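PDB 6TA8: tyrocidine synthase 2 from Brevibacillus parabrevis, which is a large multidomain synthase of the nonribosomal peptide synthetase type, represented here by a chain that contains a condensation domain. Local coordinates for residues Leu379-Phe391 and Arg417-Asp429. Sequence-based numbering, arbitrary orientation.
Sequences LRPEISFNYLGQF and RVFLLDISAMIED
I427 and I423, from strand 421-428, pack against Q390, Y387, F385 and I383 of strand 383-390, its parallel neighbour in the mixed sheet of the C-terminal half of the condensation domain, whose two halves have a chloramphenicol acetyltransferase-like fold. I423 is gripped through both backbone polar atoms: its N gives a straight bond to S384 O (2.7 Å, 167°), and its O takes a more bent one from N386 N. Its branches part above the sheet. I423 CG2, anti to the backbone N, meets F385 CD1 at 3.7 Å, while I423 CD1 reaches I383 CG2. Helix 277-293 covers this face, with L285 touching both F385 and I423. On the reverse face S384 places its CB over one face of the F419 ring, a CH-pi contact 3.8 Å from the centroid, and V418 CG1 lies over the opposite face. Farther along, between the pairs Y387-A425 and Q390-I427, a beta bulge puts L388 and G389 on one strand against M426 alone on the other. A425 O still accepts from L388 N, but I427 N passes over L388 O, which bonds R173 instead, and reaches G389 O at 3.1 Å, from above that carbonyl's plane. At the bulge, G389 N lies over the centre of the Y387 ring. Beyond it I427 is held between two side chains: CD1 touches Y387 OH (3.6 Å), and CG2 lies against Q390 CD (3.7 Å), while F391 N closes on I427 O at 2.7 Å.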
ATOM      1  N   LEU A 379      -1.822 -21.400  -4.080  1.00 63.09           N
ATOM      2  CA  LEU A 379      -1.080 -20.841  -2.957  1.00 61.47           C
ATOM      3  C   LEU A 379      -1.946 -19.833  -2.209  1.00 58.29           C
ATOM      4  O   LEU A 379      -2.404 -18.843  -2.789  1.00 58.74           O
ATOM      5  CB  LEU A 379       0.207 -20.183  -3.450  1.00 57.62           C
ATOM      6  CG  LEU A 379       1.490 -21.015  -3.389  1.00 51.28           C
ATOM      7  CD1 LEU A 379       1.322 -22.332  -4.127  1.00 55.79           C
ATOM      8  CD2 LEU A 379       2.657 -20.226  -3.957  1.00 50.16           C
ATOM      9  N   ARG A 380      -2.175 -20.088  -0.918  1.00 51.84           N
ATOM     10  CA  ARG A 380      -2.936 -19.192  -0.052  1.00 57.17           C
ATOM     11  C   ARG A 380      -2.013 -18.648   1.027  1.00 49.27           C
ATOM     12  O   ARG A 380      -1.903 -19.237   2.113  1.00 52.97           O
ATOM     13  CB  ARG A 380      -4.134 -19.913   0.572  1.00 63.81           C
ATOM     14  CG  ARG A 380      -4.954 -20.717  -0.413  1.00 69.22           C
ATOM     15  CD  ARG A 380      -6.010 -19.843  -1.076  1.00 72.98           C
ATOM     16  NE  ARG A 380      -6.499 -20.439  -2.314  1.00 71.58           N
ATOM     17  CZ  ARG A 380      -5.866 -20.373  -3.481  1.00 76.94           C
ATOM     18  NH1 ARG A 380      -6.392 -20.956  -4.549  1.00 73.92           N
ATOM     19  NH2 ARG A 380      -4.715 -19.725  -3.585  1.00 85.34           N
ATOM     20  N   PRO A 381      -1.326 -17.534   0.781  1.00 45.47           N
ATOM     21  CA  PRO A 381      -0.425 -16.991   1.802  1.00 46.66           C
ATOM     22  C   PRO A 381      -1.206 -16.418   2.972  1.00 44.79           C
ATOM     23  O   PRO A 381      -2.281 -15.840   2.803  1.00 44.63           O
ATOM     24  CB  PRO A 381       0.348 -15.893   1.054  1.00 43.14           C
ATOM     25  CG  PRO A 381       0.067 -16.118  -0.403  1.00 49.07           C
ATOM     26  CD  PRO A 381      -1.287 -16.750  -0.462  1.00 57.92           C
ATOM     27  N   GLU A 382      -0.654 -16.594   4.173  1.00 40.40           N
ATOM     28  CA  GLU A 382      -1.261 -16.071   5.387  1.00 48.05           C
ATOM     29  C   GLU A 382      -0.526 -14.866   5.955  1.00 49.36           C
ATOM     30  O   GLU A 382      -1.033 -14.239   6.892  1.00 45.84           O
ATOM     31  CB  GLU A 382      -1.345 -17.169   6.458  1.00 43.44           C
ATOM     32  CG  GLU A 382      -2.517 -18.120   6.266  1.00 52.89           C
ATOM     33  CD  GLU A 382      -2.433 -19.342   7.159  1.00 59.24           C
ATOM     34  OE1 GLU A 382      -1.308 -19.833   7.391  1.00 61.24           O
ATOM     35  OE2 GLU A 382      -3.492 -19.812   7.626  1.00 67.89           O
ATOM     36  N   ILE A 383       0.644 -14.528   5.419  1.00 44.00           N
ATOM     37  CA  ILE A 383       1.390 -13.342   5.816  1.00 40.02           C
ATOM     38  C   ILE A 383       1.486 -12.412   4.617  1.00 43.96           C
ATOM     39  O   ILE A 383       1.744 -12.858   3.494  1.00 49.76           O
ATOM     40  CB  ILE A 383       2.797 -13.695   6.340  1.00 47.85           C
ATOM     41  CG1 ILE A 383       2.716 -14.785   7.410  1.00 44.84           C
ATOM     42  CG2 ILE A 383       3.492 -12.458   6.887  1.00 44.17           C
ATOM     43  CD1 ILE A 383       4.069 -15.230   7.916  1.00 46.88           C
ATOM     44  N   SER A 384       1.274 -11.122   4.856  1.00 45.32           N
ATOM     45  CA  SER A 384       1.403 -10.096   3.833  1.00 45.30           C
ATOM     46  C   SER A 384       2.553  -9.169   4.198  1.00 48.15           C
ATOM     47  O   SER A 384       2.651  -8.716   5.343  1.00 55.90           O
ATOM     48  CB  SER A 384       0.104  -9.300   3.683  1.00 48.49           C
ATOM     49  OG  SER A 384       0.218  -8.328   2.657  1.00 52.76           O
ATOM     50  N   PHE A 385       3.422  -8.897   3.228  1.00 40.58           N
ATOM     51  CA  PHE A 385       4.551  -7.997   3.410  1.00 43.39           C
ATOM     52  C   PHE A 385       4.463  -6.856   2.407  1.00 46.08           C
ATOM     53  O   PHE A 385       4.038  -7.052   1.264  1.00 50.18           O
ATOM     54  CB  PHE A 385       5.886  -8.731   3.251  1.00 48.18           C
ATOM     55  CG  PHE A 385       7.071  -7.946   3.737  1.00 51.16           C
ATOM     56  CD1 PHE A 385       7.459  -8.000   5.065  1.00 46.02           C
ATOM     57  CD2 PHE A 385       7.795  -7.147   2.866  1.00 44.50           C
ATOM     58  CE1 PHE A 385       8.547  -7.277   5.514  1.00 49.61           C
ATOM     59  CE2 PHE A 385       8.883  -6.421   3.308  1.00 39.71           C
ATOM     60  CZ  PHE A 385       9.260  -6.487   4.635  1.00 48.55           C
ATOM     61  N   ASN A 386       4.870  -5.666   2.841  1.00 54.70           N
ATOM     62  CA  ASN A 386       4.820  -4.475   1.999  1.00 48.60           C
ATOM     63  C   ASN A 386       5.851  -3.480   2.507  1.00 50.52           C
ATOM     64  O   ASN A 386       5.776  -3.046   3.660  1.00 52.26           O
ATOM     65  CB  ASN A 386       3.421  -3.852   2.007  1.00 52.80           C
ATOM     66  CG  ASN A 386       3.327  -2.617   1.131  1.00 59.12           C
ATOM     67  OD1 ASN A 386       4.108  -2.446   0.194  1.00 63.41           O
ATOM     68  ND2 ASN A 386       2.367  -1.750   1.430  1.00 61.27           N
ATOM     69  N   TYR A 387       6.803  -3.122   1.650  1.00 45.76           N
ATOM     70  CA  TYR A 387       7.812  -2.120   1.963  1.00 44.85           C
ATOM     71  C   TYR A 387       7.402  -0.799   1.327  1.00 51.49           C
ATOM     72  O   TYR A 387       7.282  -0.707   0.100  1.00 51.65           O
ATOM     73  CB  TYR A 387       9.191  -2.552   1.469  1.00 53.15           C
ATOM     74  CG  TYR A 387      10.261  -1.509   1.694  1.00 54.73           C
ATOM     75  CD1 TYR A 387      10.659  -1.164   2.978  1.00 56.67           C
ATOM     76  CD2 TYR A 387      10.867  -0.865   0.624  1.00 54.89           C
ATOM     77  CE1 TYR A 387      11.634  -0.210   3.192  1.00 60.22           C
ATOM     78  CE2 TYR A 387      11.844   0.092   0.827  1.00 55.63           C
ATOM     79  CZ  TYR A 387      12.223   0.416   2.114  1.00 58.80           C
ATOM     80  OH  TYR A 387      13.195   1.367   2.323  1.00 61.15           O
ATOM     81  N   LEU A 388       7.191   0.220   2.160  1.00 55.70           N
ATOM     82  CA  LEU A 388       6.674   1.499   1.692  1.00 47.30           C
ATOM     83  C   LEU A 388       7.762   2.465   1.243  1.00 47.67           C
ATOM     84  O   LEU A 388       7.451   3.447   0.560  1.00 49.56           O
ATOM     85  CB  LEU A 388       5.835   2.157   2.791  1.00 55.91           C
ATOM     86  CG  LEU A 388       4.630   1.350   3.283  1.00 57.31           C
ATOM     87  CD1 LEU A 388       4.340   1.648   4.745  1.00 56.68           C
ATOM     88  CD2 LEU A 388       3.406   1.631   2.422  1.00 55.33           C
ATOM     89  N   GLY A 389       9.017   2.218   1.604  1.00 53.57           N
ATOM     90  CA  GLY A 389      10.097   3.108   1.230  1.00 55.35           C
ATOM     91  C   GLY A 389      10.406   4.133   2.301  1.00 56.16           C
ATOM     92  O   GLY A 389       9.795   4.185   3.372  1.00 58.91           O
ATOM     93  N   GLN A 390      11.391   4.975   1.996  1.00 56.09           N
ATOM     94  CA  GLN A 390      11.830   6.016   2.914  1.00 64.24           C
ATOM     95  C   GLN A 390      10.979   7.265   2.729  1.00 67.62           C
ATOM     96  O   GLN A 390      10.762   7.717   1.599  1.00 67.75           O
ATOM     97  CB  GLN A 390      13.309   6.347   2.696  1.00 65.54           C
ATOM     98  CG  GLN A 390      13.756   7.639   3.368  1.00 72.21           C
ATOM     99  CD  GLN A 390      15.161   7.555   3.934  1.00 69.36           C
ATOM    100  OE1 GLN A 390      15.940   6.676   3.564  1.00 68.26           O
ATOM    101  NE2 GLN A 390      15.490   8.469   4.840  1.00 55.06           N
ATOM    102  N   PHE A 391      10.499   7.819   3.839  1.00 67.39           N
ATOM    103  CA  PHE A 391       9.684   9.026   3.805  1.00 69.20           C
ATOM    104  C   PHE A 391      10.308  10.126   4.659  1.00 71.60           C
ATOM    105  O   PHE A 391       9.668  11.135   4.954  1.00 73.53           O
ATOM    106  CB  PHE A 391       8.261   8.727   4.282  1.00 70.99           C
ATOM    107  CG  PHE A 391       7.369   8.162   3.213  1.00 70.12           C
ATOM    108  CD1 PHE A 391       7.613   6.907   2.679  1.00 64.13           C
ATOM    109  CD2 PHE A 391       6.289   8.887   2.739  1.00 68.13           C
ATOM    110  CE1 PHE A 391       6.796   6.386   1.695  1.00 61.26           C
ATOM    111  CE2 PHE A 391       5.467   8.370   1.754  1.00 68.81           C
ATOM    112  CZ  PHE A 391       5.722   7.118   1.231  1.00 56.62           C
ATOM    113  N   ARG A 417     -10.857  -9.228   8.168  1.00 49.11           N
ATOM    114  CA  ARG A 417      -9.429  -9.342   7.913  1.00 50.40           C
ATOM    115  C   ARG A 417      -9.173 -10.391   6.839  1.00 49.49           C
ATOM    116  O   ARG A 417      -9.826 -11.438   6.805  1.00 52.16           O
ATOM    117  CB  ARG A 417      -8.680  -9.712   9.195  1.00 48.02           C
ATOM    118  CG  ARG A 417      -8.598  -8.591  10.217  1.00 51.46           C
ATOM    119  CD  ARG A 417      -7.890  -9.050  11.483  1.00 49.69           C
ATOM    120  NE  ARG A 417      -6.639  -9.742  11.189  1.00 43.73           N
ATOM    121  CZ  ARG A 417      -5.470  -9.133  11.016  1.00 47.22           C
ATOM    122  NH1 ARG A 417      -5.388  -7.813  11.108  1.00 45.15           N
ATOM    123  NH2 ARG A 417      -4.382  -9.843  10.751  1.00 46.08           N
ATOM    124  N   VAL A 418      -8.219 -10.103   5.960  1.00 46.05           N
ATOM    125  CA  VAL A 418      -7.888 -10.997   4.859  1.00 49.11           C
ATOM    126  C   VAL A 418      -6.656 -11.838   5.170  1.00 40.58           C
ATOM    127  O   VAL A 418      -6.628 -13.033   4.874  1.00 46.14           O
ATOM    128  CB  VAL A 418      -7.696 -10.188   3.558  1.00 53.29           C
ATOM    129  CG1 VAL A 418      -7.252 -11.098   2.421  1.00 47.91           C
ATOM    130  CG2 VAL A 418      -8.981  -9.460   3.195  1.00 49.57           C
ATOM    131  N   PHE A 419      -5.640 -11.237   5.778  1.00 43.90           N
ATOM    132  CA  PHE A 419      -4.386 -11.912   6.073  1.00 40.35           C
ATOM    133  C   PHE A 419      -4.245 -12.134   7.572  1.00 45.48           C
ATOM    134  O   PHE A 419      -4.674 -11.300   8.378  1.00 55.11           O
ATOM    135  CB  PHE A 419      -3.197 -11.108   5.545  1.00 39.90           C
ATOM    136  CG  PHE A 419      -3.158 -11.008   4.050  1.00 48.77           C
ATOM    137  CD1 PHE A 419      -2.748 -12.085   3.283  1.00 43.76           C
ATOM    138  CD2 PHE A 419      -3.542  -9.841   3.408  1.00 50.56           C
ATOM    139  CE1 PHE A 419      -2.716 -12.001   1.906  1.00 47.10           C
ATOM    140  CE2 PHE A 419      -3.511  -9.750   2.031  1.00 53.91           C
ATOM    141  CZ  PHE A 419      -3.097 -10.831   1.278  1.00 56.17           C
ATOM    142  N   LEU A 420      -3.640 -13.265   7.936  1.00 40.08           N
ATOM    143  CA  LEU A 420      -3.422 -13.573   9.344  1.00 43.05           C
ATOM    144  C   LEU A 420      -2.429 -12.611   9.982  1.00 44.89           C
ATOM    145  O   LEU A 420      -2.546 -12.301  11.173  1.00 49.73           O
ATOM    146  CB  LEU A 420      -2.939 -15.016   9.487  1.00 51.93           C
ATOM    147  CG  LEU A 420      -2.869 -15.605  10.893  1.00 53.41           C
ATOM    148  CD1 LEU A 420      -3.661 -16.898  10.950  1.00 54.49           C
ATOM    149  CD2 LEU A 420      -1.423 -15.844  11.284  1.00 52.65           C
ATOM    150  N   LEU A 421      -1.455 -12.129   9.213  1.00 47.53           N
ATOM    151  CA  LEU A 421      -0.464 -11.180   9.701  1.00 42.36           C
ATOM    152  C   LEU A 421      -0.131 -10.196   8.592  1.00 47.93           C
ATOM    153  O   LEU A 421       0.209 -10.608   7.479  1.00 46.85           O
ATOM    154  CB  LEU A 421       0.812 -11.891  10.167  1.00 42.64           C
ATOM    155  CG  LEU A 421       0.732 -12.782  11.407  1.00 49.77           C
ATOM    156  CD1 LEU A 421       2.052 -13.508  11.621  1.00 41.37           C
ATOM    157  CD2 LEU A 421       0.355 -11.970  12.639  1.00 46.08           C
ATOM    158  N   ASP A 422      -0.232  -8.905   8.893  1.00 46.85           N
ATOM    159  CA  ASP A 422       0.161  -7.846   7.971  1.00 47.70           C
ATOM    160  C   ASP A 422       1.442  -7.207   8.487  1.00 45.08           C
ATOM    161  O   ASP A 422       1.447  -6.598   9.561  1.00 49.97           O
ATOM    162  CB  ASP A 422      -0.940  -6.797   7.824  1.00 51.38           C
ATOM    163  CG  ASP A 422      -0.495  -5.600   7.002  1.00 68.09           C
ATOM    164  OD1 ASP A 422      -1.148  -4.539   7.090  1.00 73.01           O
ATOM    165  OD2 ASP A 422       0.510  -5.722   6.267  1.00 73.56           O
ATOM    166  N   ILE A 423       2.518  -7.346   7.721  1.00 44.81           N
ATOM    167  CA  ILE A 423       3.831  -6.840   8.100  1.00 44.31           C
ATOM    168  C   ILE A 423       4.198  -5.725   7.131  1.00 47.03           C
ATOM    169  O   ILE A 423       4.391  -5.968   5.932  1.00 50.74           O
ATOM    170  CB  ILE A 423       4.890  -7.950   8.103  1.00 36.05           C
ATOM    171  CG1 ILE A 423       4.485  -9.061   9.074  1.00 38.62           C
ATOM    172  CG2 ILE A 423       6.253  -7.384   8.470  1.00 36.09           C
ATOM    173  CD1 ILE A 423       5.460 -10.213   9.125  1.00 47.44           C
ATOM    174  N   SER A 424       4.293  -4.504   7.644  1.00 41.25           N
ATOM    175  CA  SER A 424       4.668  -3.341   6.858  1.00 38.67           C
ATOM    176  C   SER A 424       6.079  -2.898   7.223  1.00 40.15           C
ATOM    177  O   SER A 424       6.608  -3.236   8.284  1.00 39.27           O
ATOM    178  CB  SER A 424       3.681  -2.188   7.075  1.00 49.73           C
ATOM    179  OG  SER A 424       2.395  -2.519   6.580  1.00 55.27           O
ATOM    180  N   ALA A 425       6.687  -2.133   6.319  1.00 43.22           N
ATOM    181  CA  ALA A 425       8.056  -1.668   6.507  1.00 46.30           C
ATOM    182  C   ALA A 425       8.193  -0.292   5.877  1.00 47.11           C
ATOM    183  O   ALA A 425       7.937  -0.130   4.680  1.00 58.86           O
ATOM    184  CB  ALA A 425       9.060  -2.645   5.891  1.00 48.02           C
ATOM    185  N   MET A 426       8.593   0.691   6.679  1.00 52.73           N
ATOM    186  CA  MET A 426       8.780   2.049   6.194  1.00 49.60           C
ATOM    187  C   MET A 426       9.924   2.691   6.960  1.00 58.14           C
ATOM    188  O   MET A 426      10.226   2.308   8.093  1.00 58.97           O
ATOM    189  CB  MET A 426       7.502   2.885   6.341  1.00 62.66           C
ATOM    190  CG  MET A 426       7.103   3.160   7.783  1.00 61.07           C
ATOM    191  SD  MET A 426       5.610   4.163   7.918  1.00 87.97           S
ATOM    192  CE  MET A 426       6.099   5.628   7.010  1.00 70.06           C
ATOM    193  N   ILE A 427      10.559   3.672   6.327  1.00 61.72           N
ATOM    194  CA  ILE A 427      11.655   4.425   6.924  1.00 61.06           C
ATOM    195  C   ILE A 427      11.179   5.855   7.124  1.00 63.53           C
ATOM    196  O   ILE A 427      10.861   6.554   6.154  1.00 69.25           O
ATOM    197  CB  ILE A 427      12.919   4.379   6.053  1.00 62.04           C
ATOM    198  CG1 ILE A 427      13.451   2.948   5.959  1.00 54.29           C
ATOM    199  CG2 ILE A 427      13.983   5.311   6.611  1.00 64.79           C
ATOM    200  CD1 ILE A 427      14.768   2.836   5.228  1.00 53.46           C
ATOM    201  N   GLU A 428      11.123   6.289   8.381  1.00 68.60           N
ATOM    202  CA  GLU A 428      10.667   7.627   8.730  1.00 69.55           C
ATOM    203  C   GLU A 428      11.631   8.235   9.738  1.00 69.39           C
ATOM    204  O   GLU A 428      11.980   7.589  10.732  1.00 71.74           O
ATOM    205  CB  GLU A 428       9.246   7.594   9.303  1.00 73.97           C
ATOM    206  CG  GLU A 428       8.765   8.931   9.839  1.00 75.94           C
ATOM    207  CD  GLU A 428       7.264   9.101   9.717  1.00 78.72           C
ATOM    208  OE1 GLU A 428       6.668   8.486   8.809  1.00 79.17           O
ATOM    209  OE2 GLU A 428       6.682   9.849  10.530  1.00 87.98           O
ATOM    210  N   ASP A 429      12.052   9.474   9.475  1.00 66.82           N
ATOM    211  CA  ASP A 429      13.005  10.186  10.330  1.00 66.00           C
ATOM    212  C   ASP A 429      14.289   9.381  10.516  1.00 72.03           C
ATOM    213  O   ASP A 429      14.853   9.320  11.610  1.00 74.19           O
ATOM    214  CB  ASP A 429      12.381  10.540  11.685  1.00 75.37           C
ATOM    215  CG  ASP A 429      11.197  11.478  11.554  1.00 73.66           C
ATOM    216  OD1 ASP A 429      10.059  11.047  11.839  1.00 67.11           O
ATOM    217  OD2 ASP A 429      11.402  12.647  11.166  1.00 74.46           O
TER